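Local coordinates for penicillin-binding protein 1A (PDB 5CXW) that cross-links peptidoglycan peptides through its penicillin-sensitive transpeptidase domain, the part crystallised here with penicillin V, while a separate transglycosylase domain builds the glycan strands, at residues R210-A222 with W307-W320. Residues are numbered along the deposited sequence; the frame is centred on the assembly and turned at random.
Sequences RVIDMASAYATLA and WMVGYTPSLSTAVW
Val309 lays its CG1 methyl over one face of the Tyr218 ring, 3.4 Å from the ring centroid and 18° off the normal, a CH-pi contact. The ring of Tyr311 instead receives helix backbone: Tyr218 O and Ala222 N both lie over one of its faces, displaced toward the rim, while Tyr218 CD2 comes up in the plane at its edge. Tyr311 holds CG between its backbone N and carbonyl carbon (chi1 60°), which lifts the ring from the strand to pack along the last helical turn; Ala222 CB sits 3.3 Å from Tyr311 CD1, and Leu221 CB touches the phenol oxygen, which is hydrogen-bonded to Thr267 OG1. At the other end of the helix, Trp307 offers CH2 of its indole to Val211 CG2, 3.7 Å away, and CZ3 to Met214 CG. Trp320 CD1 lies over one face of this indole, toward its rim, and Trp320 CB meets the same valine methyl. Helix 211-222 thus packs on the hairpin of strands 303-312 and 315-323 within the five-stranded antiparallel sheet of the transpeptidase fold, shared with the beta-lactamase clan, running antiparallel to strand 315-320 at 149° with the axes 6.9 Å apart. Small residues line this close approach: Ala215 CB and Ala318 CB are 3.9 Å apart. Between the alanine pair and Tyr311, Ser316 OG donates a 2.8 Å hydrogen bond to Ala215 O, in the carbonyl plane on a lone pair. That buried oxygen also accepts the helical bond from Ala219 N. Helix 343-356 packs on the other side of the hairpin, whereas Tyr218 OH and Trp307 NE1 are hydrogen-bonded to Ser98 O and Gln94 O, close to Ser97, the probable acyl-ester serine. Near the hairpin turn, one water donates to both Ala222 O and Pro313 O.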
loop_
_atom_site.group_PDB
_atom_site.type_symbol
_atom_site.label_atom_id
_atom_site.label_comp_id
_atom_site.label_asym_id
_atom_site.label_seq_id
_atom_site.Cartn_x
_atom_site.Cartn_y
_atom_site.Cartn_z
ATOM N N ARG A 210 -2.598 -0.860 -7.865
ATOM C CA ARG A 210 -1.546 0.168 -8.094
ATOM C C ARG A 210 -0.924 0.558 -6.753
ATOM O O ARG A 210 -1.558 0.490 -5.696
ATOM C CB ARG A 210 -2.158 1.412 -8.708
ATOM C CG ARG A 210 -2.929 1.185 -10.012
ATOM C CD ARG A 210 -3.643 2.459 -10.486
ATOM N NE ARG A 210 -4.779 2.744 -9.600
ATOM C CZ ARG A 210 -5.513 3.856 -9.601
ATOM N NH1 ARG A 210 -5.304 4.806 -10.487
ATOM N NH2 ARG A 210 -6.544 3.950 -8.751
ATOM N N VAL A 211 0.306 1.062 -6.837
ATOM C CA VAL A 211 1.013 1.559 -5.670
ATOM C C VAL A 211 0.180 2.684 -5.035
ATOM O O VAL A 211 0.054 2.749 -3.798
ATOM C CB VAL A 211 2.408 2.065 -6.084
ATOM C CG1 VAL A 211 3.143 2.754 -4.946
ATOM C CG2 VAL A 211 3.303 0.945 -6.600
ATOM N N ILE A 212 -0.411 3.587 -5.858
ATOM C CA ILE A 212 -1.258 4.621 -5.269
ATOM C C ILE A 212 -2.451 4.072 -4.504
ATOM O O ILE A 212 -2.779 4.605 -3.443
ATOM C CB ILE A 212 -1.689 5.728 -6.285
ATOM C CG1 ILE A 212 -2.498 6.830 -5.590
ATOM C CG2 ILE A 212 -2.440 5.146 -7.498
ATOM C CD1 ILE A 212 -2.364 8.166 -6.344
ATOM N N ASP A 213 -3.059 2.984 -4.982
ATOM C CA ASP A 213 -4.189 2.351 -4.290
ATOM C C ASP A 213 -3.737 1.855 -2.917
ATOM O O ASP A 213 -4.429 2.018 -1.950
ATOM C CB ASP A 213 -4.705 1.112 -5.063
ATOM C CG ASP A 213 -5.418 1.474 -6.375
ATOM O OD1 ASP A 213 -6.325 2.335 -6.337
ATOM O OD2 ASP A 213 -5.136 0.821 -7.410
ATOM N N MET A 214 -2.571 1.234 -2.861
ATOM C CA MET A 214 -2.081 0.686 -1.578
ATOM C C MET A 214 -1.796 1.829 -0.551
ATOM O O MET A 214 -2.180 1.734 0.611
ATOM C CB MET A 214 -0.833 -0.175 -1.769
ATOM C CG MET A 214 -1.095 -1.479 -2.509
ATOM S SD MET A 214 -2.247 -2.577 -1.656
ATOM C CE MET A 214 -1.216 -3.125 -0.324
ATOM N N ALA A 215 -1.182 2.925 -1.017
ATOM C CA ALA A 215 -0.923 4.036 -0.138
ATOM C C ALA A 215 -2.224 4.618 0.388
ATOM O O ALA A 215 -2.359 4.935 1.603
ATOM C CB ALA A 215 -0.108 5.110 -0.835
ATOM N N SER A 216 -3.201 4.727 -0.507
ATOM C CA SER A 216 -4.510 5.289 -0.142
ATOM C C SER A 216 -5.247 4.392 0.829
ATOM O O SER A 216 -5.825 4.872 1.840
ATOM C CB SER A 216 -5.322 5.506 -1.416
ATOM O OG SER A 216 -6.656 5.912 -1.137
ATOM N N ALA A 217 -5.318 3.087 0.557
ATOM C CA ALA A 217 -6.011 2.173 1.446
ATOM C C ALA A 217 -5.388 2.118 2.850
ATOM O O ALA A 217 -6.102 2.071 3.866
ATOM C CB ALA A 217 -6.117 0.757 0.820
ATOM N N TYR A 218 -4.077 2.106 2.911
ATOM C CA TYR A 218 -3.364 2.128 4.211
ATOM C C TYR A 218 -3.561 3.509 4.910
ATOM O O TYR A 218 -3.696 3.586 6.143
ATOM C CB TYR A 218 -1.912 1.789 4.052
ATOM C CG TYR A 218 -1.548 0.335 3.983
ATOM C CD1 TYR A 218 -2.242 -0.564 3.148
ATOM C CD2 TYR A 218 -0.471 -0.179 4.715
ATOM C CE1 TYR A 218 -1.860 -1.902 3.061
ATOM C CE2 TYR A 218 -0.058 -1.469 4.591
ATOM C CZ TYR A 218 -0.748 -2.336 3.764
ATOM O OH TYR A 218 -0.363 -3.685 3.638
ATOM N N ALA A 219 -3.724 4.592 4.108
ATOM C CA ALA A 219 -4.088 5.915 4.685
ATOM C C ALA A 219 -5.432 5.833 5.421
ATOM O O ALA A 219 -5.605 6.401 6.493
ATOM C CB ALA A 219 -4.038 6.995 3.629
ATOM N N THR A 220 -6.384 5.075 4.881
ATOM C CA THR A 220 -7.668 4.924 5.517
ATOM C C THR A 220 -7.502 4.253 6.884
ATOM O O THR A 220 -8.157 4.640 7.879
ATOM C CB THR A 220 -8.613 4.125 4.589
ATOM O OG1 THR A 220 -8.815 4.870 3.383
ATOM C CG2 THR A 220 -9.952 3.826 5.221
ATOM N N LEU A 221 -6.632 3.242 6.929
ATOM C CA LEU A 221 -6.296 2.614 8.203
ATOM C C LEU A 221 -5.663 3.615 9.184
ATOM O O LEU A 221 -6.060 3.669 10.367
ATOM C CB LEU A 221 -5.424 1.385 8.003
ATOM C CG LEU A 221 -6.039 0.225 7.235
ATOM C CD1 LEU A 221 -4.954 -0.790 6.919
ATOM C CD2 LEU A 221 -7.164 -0.393 8.038
ATOM N N ALA A 222 -4.725 4.400 8.666
ATOM C CA ALA A 222 -3.979 5.406 9.463
ATOM C C ALA A 222 -4.921 6.452 10.045
ATOM O O ALA A 222 -4.689 6.991 11.139
ATOM C CB ALA A 222 -2.914 6.067 8.610
ATOM N N TRP A 307 7.481 -5.374 -1.889
ATOM C CA TRP A 307 6.737 -4.265 -1.369
ATOM C C TRP A 307 7.006 -3.938 0.109
ATOM O O TRP A 307 7.179 -4.855 0.940
ATOM C CB TRP A 307 5.241 -4.583 -1.402
ATOM C CG TRP A 307 4.590 -4.672 -2.738
ATOM C CD1 TRP A 307 4.649 -5.724 -3.632
ATOM C CD2 TRP A 307 3.817 -3.643 -3.356
ATOM N NE1 TRP A 307 3.901 -5.397 -4.773
ATOM C CE2 TRP A 307 3.346 -4.155 -4.601
ATOM C CE3 TRP A 307 3.407 -2.355 -2.952
ATOM C CZ2 TRP A 307 2.531 -3.432 -5.431
ATOM C CZ3 TRP A 307 2.561 -1.613 -3.794
ATOM C CH2 TRP A 307 2.144 -2.157 -5.037
ATOM N N MET A 308 6.914 -2.665 0.463
ATOM C CA MET A 308 6.731 -2.256 1.841
ATOM C C MET A 308 5.717 -1.142 1.841
ATOM O O MET A 308 5.910 -0.110 1.137
ATOM C CB MET A 308 8.030 -1.771 2.490
ATOM C CG MET A 308 7.901 -1.259 3.932
ATOM S SD MET A 308 7.095 -2.473 5.011
ATOM C CE MET A 308 8.251 -2.594 6.397
ATOM N N VAL A 309 4.636 -1.324 2.615
ATOM C CA VAL A 309 3.603 -0.311 2.781
ATOM C C VAL A 309 3.386 -0.032 4.253
ATOM O O VAL A 309 3.243 -0.925 5.042
ATOM C CB VAL A 309 2.288 -0.746 2.103
ATOM C CG1 VAL A 309 1.322 0.427 2.019
ATOM C CG2 VAL A 309 2.524 -1.310 0.752
ATOM N N GLY A 310 3.451 1.227 4.671
ATOM C CA GLY A 310 3.227 1.508 6.065
ATOM C C GLY A 310 3.075 2.989 6.333
ATOM O O GLY A 310 3.349 3.836 5.467
ATOM N N TYR A 311 2.615 3.264 7.542
ATOM C CA TYR A 311 2.126 4.579 7.921
ATOM C C TYR A 311 2.377 4.989 9.346
ATOM O O TYR A 311 2.651 4.163 10.223
ATOM C CB TYR A 311 0.598 4.637 7.635
ATOM C CG TYR A 311 -0.271 3.630 8.358
ATOM C CD1 TYR A 311 -0.775 3.834 9.654
ATOM C CD2 TYR A 311 -0.607 2.424 7.726
ATOM C CE1 TYR A 311 -1.619 2.876 10.265
ATOM C CE2 TYR A 311 -1.411 1.508 8.336
ATOM C CZ TYR A 311 -1.937 1.735 9.588
ATOM O OH TYR A 311 -2.770 0.776 10.142
ATOM N N THR A 312 2.263 6.324 9.567
ATOM C CA THR A 312 1.988 6.922 10.821
ATOM C C THR A 312 0.626 7.582 10.676
ATOM O O THR A 312 0.062 7.584 9.608
ATOM C CB THR A 312 3.062 7.965 11.169
ATOM O OG1 THR A 312 2.842 9.126 10.384
ATOM C CG2 THR A 312 4.399 7.418 10.970
ATOM N N PRO A 313 0.086 8.176 11.736
ATOM C CA PRO A 313 -1.216 8.835 11.543
ATOM C C PRO A 313 -1.196 10.005 10.538
ATOM O O PRO A 313 -2.258 10.434 10.048
ATOM C CB PRO A 313 -1.558 9.321 12.968
ATOM C CG PRO A 313 -0.794 8.369 13.857
ATOM C CD PRO A 313 0.480 8.112 13.154
ATOM N N SER A 314 -0.014 10.514 10.213
ATOM C CA SER A 314 0.148 11.696 9.369
ATOM C C SER A 314 0.731 11.408 7.972
ATOM O O SER A 314 0.818 12.314 7.179
ATOM C CB SER A 314 0.970 12.735 10.119
ATOM O OG SER A 314 0.208 13.248 11.223
ATOM N N LEU A 315 1.102 10.164 7.661
ATOM C CA LEU A 315 1.660 9.838 6.366
ATOM C C LEU A 315 1.619 8.355 6.105
ATOM O O LEU A 315 2.014 7.560 6.934
ATOM C CB LEU A 315 3.087 10.369 6.180
ATOM C CG LEU A 315 3.517 10.484 4.718
ATOM C CD1 LEU A 315 2.744 11.577 3.980
ATOM C CD2 LEU A 315 4.998 10.848 4.741
ATOM N N SER A 316 1.066 7.998 4.941
ATOM C CA SER A 316 1.022 6.606 4.487
ATOM C C SER A 316 1.791 6.460 3.227
ATOM O O SER A 316 1.520 7.160 2.241
ATOM C CB SER A 316 -0.438 6.182 4.213
ATOM O OG SER A 316 -0.439 4.845 3.666
ATOM N N THR A 317 2.787 5.577 3.236
ATOM C CA THR A 317 3.677 5.426 2.094
ATOM C C THR A 317 3.724 3.951 1.628
ATOM O O THR A 317 3.920 3.020 2.433
ATOM C CB THR A 317 5.105 5.915 2.412
ATOM O OG1 THR A 317 5.068 7.311 2.778
ATOM C CG2 THR A 317 6.027 5.753 1.177
ATOM N N ALA A 318 3.523 3.768 0.320
ATOM C CA ALA A 318 3.655 2.495 -0.324
ATOM C C ALA A 318 4.895 2.520 -1.250
ATOM O O ALA A 318 5.110 3.466 -1.990
ATOM C CB ALA A 318 2.424 2.202 -1.179
ATOM N N VAL A 319 5.662 1.435 -1.210
ATOM C CA VAL A 319 6.826 1.267 -2.069
ATOM C C VAL A 319 6.770 -0.108 -2.696
ATOM O O VAL A 319 6.626 -1.123 -2.018
ATOM C CB VAL A 319 8.135 1.324 -1.288
ATOM C CG1 VAL A 319 9.336 1.147 -2.211
ATOM C CG2 VAL A 319 8.246 2.661 -0.475
ATOM N N TRP A 320 7.007 -0.090 -4.009
ATOM C CA TRP A 320 7.181 -1.284 -4.846
ATOM C C TRP A 320 8.558 -1.216 -5.500
ATOM O O TRP A 320 9.012 -0.155 -5.892
ATOM C CB TRP A 320 6.092 -1.330 -5.905
ATOM C CG TRP A 320 6.343 -2.319 -7.037
ATOM C CD1 TRP A 320 5.971 -3.647 -7.060
ATOM C CD2 TRP A 320 6.971 -2.065 -8.298
ATOM N NE1 TRP A 320 6.326 -4.213 -8.264
ATOM C CE2 TRP A 320 6.965 -3.272 -9.029
ATOM C CE3 TRP A 320 7.538 -0.932 -8.893
ATOM C CZ2 TRP A 320 7.452 -3.356 -10.344
ATOM C CZ3 TRP A 320 8.044 -1.026 -10.163
ATOM C CH2 TRP A 320 7.994 -2.246 -10.891
HETATM O O HOH W 1 -4.758 10.048 10.990
#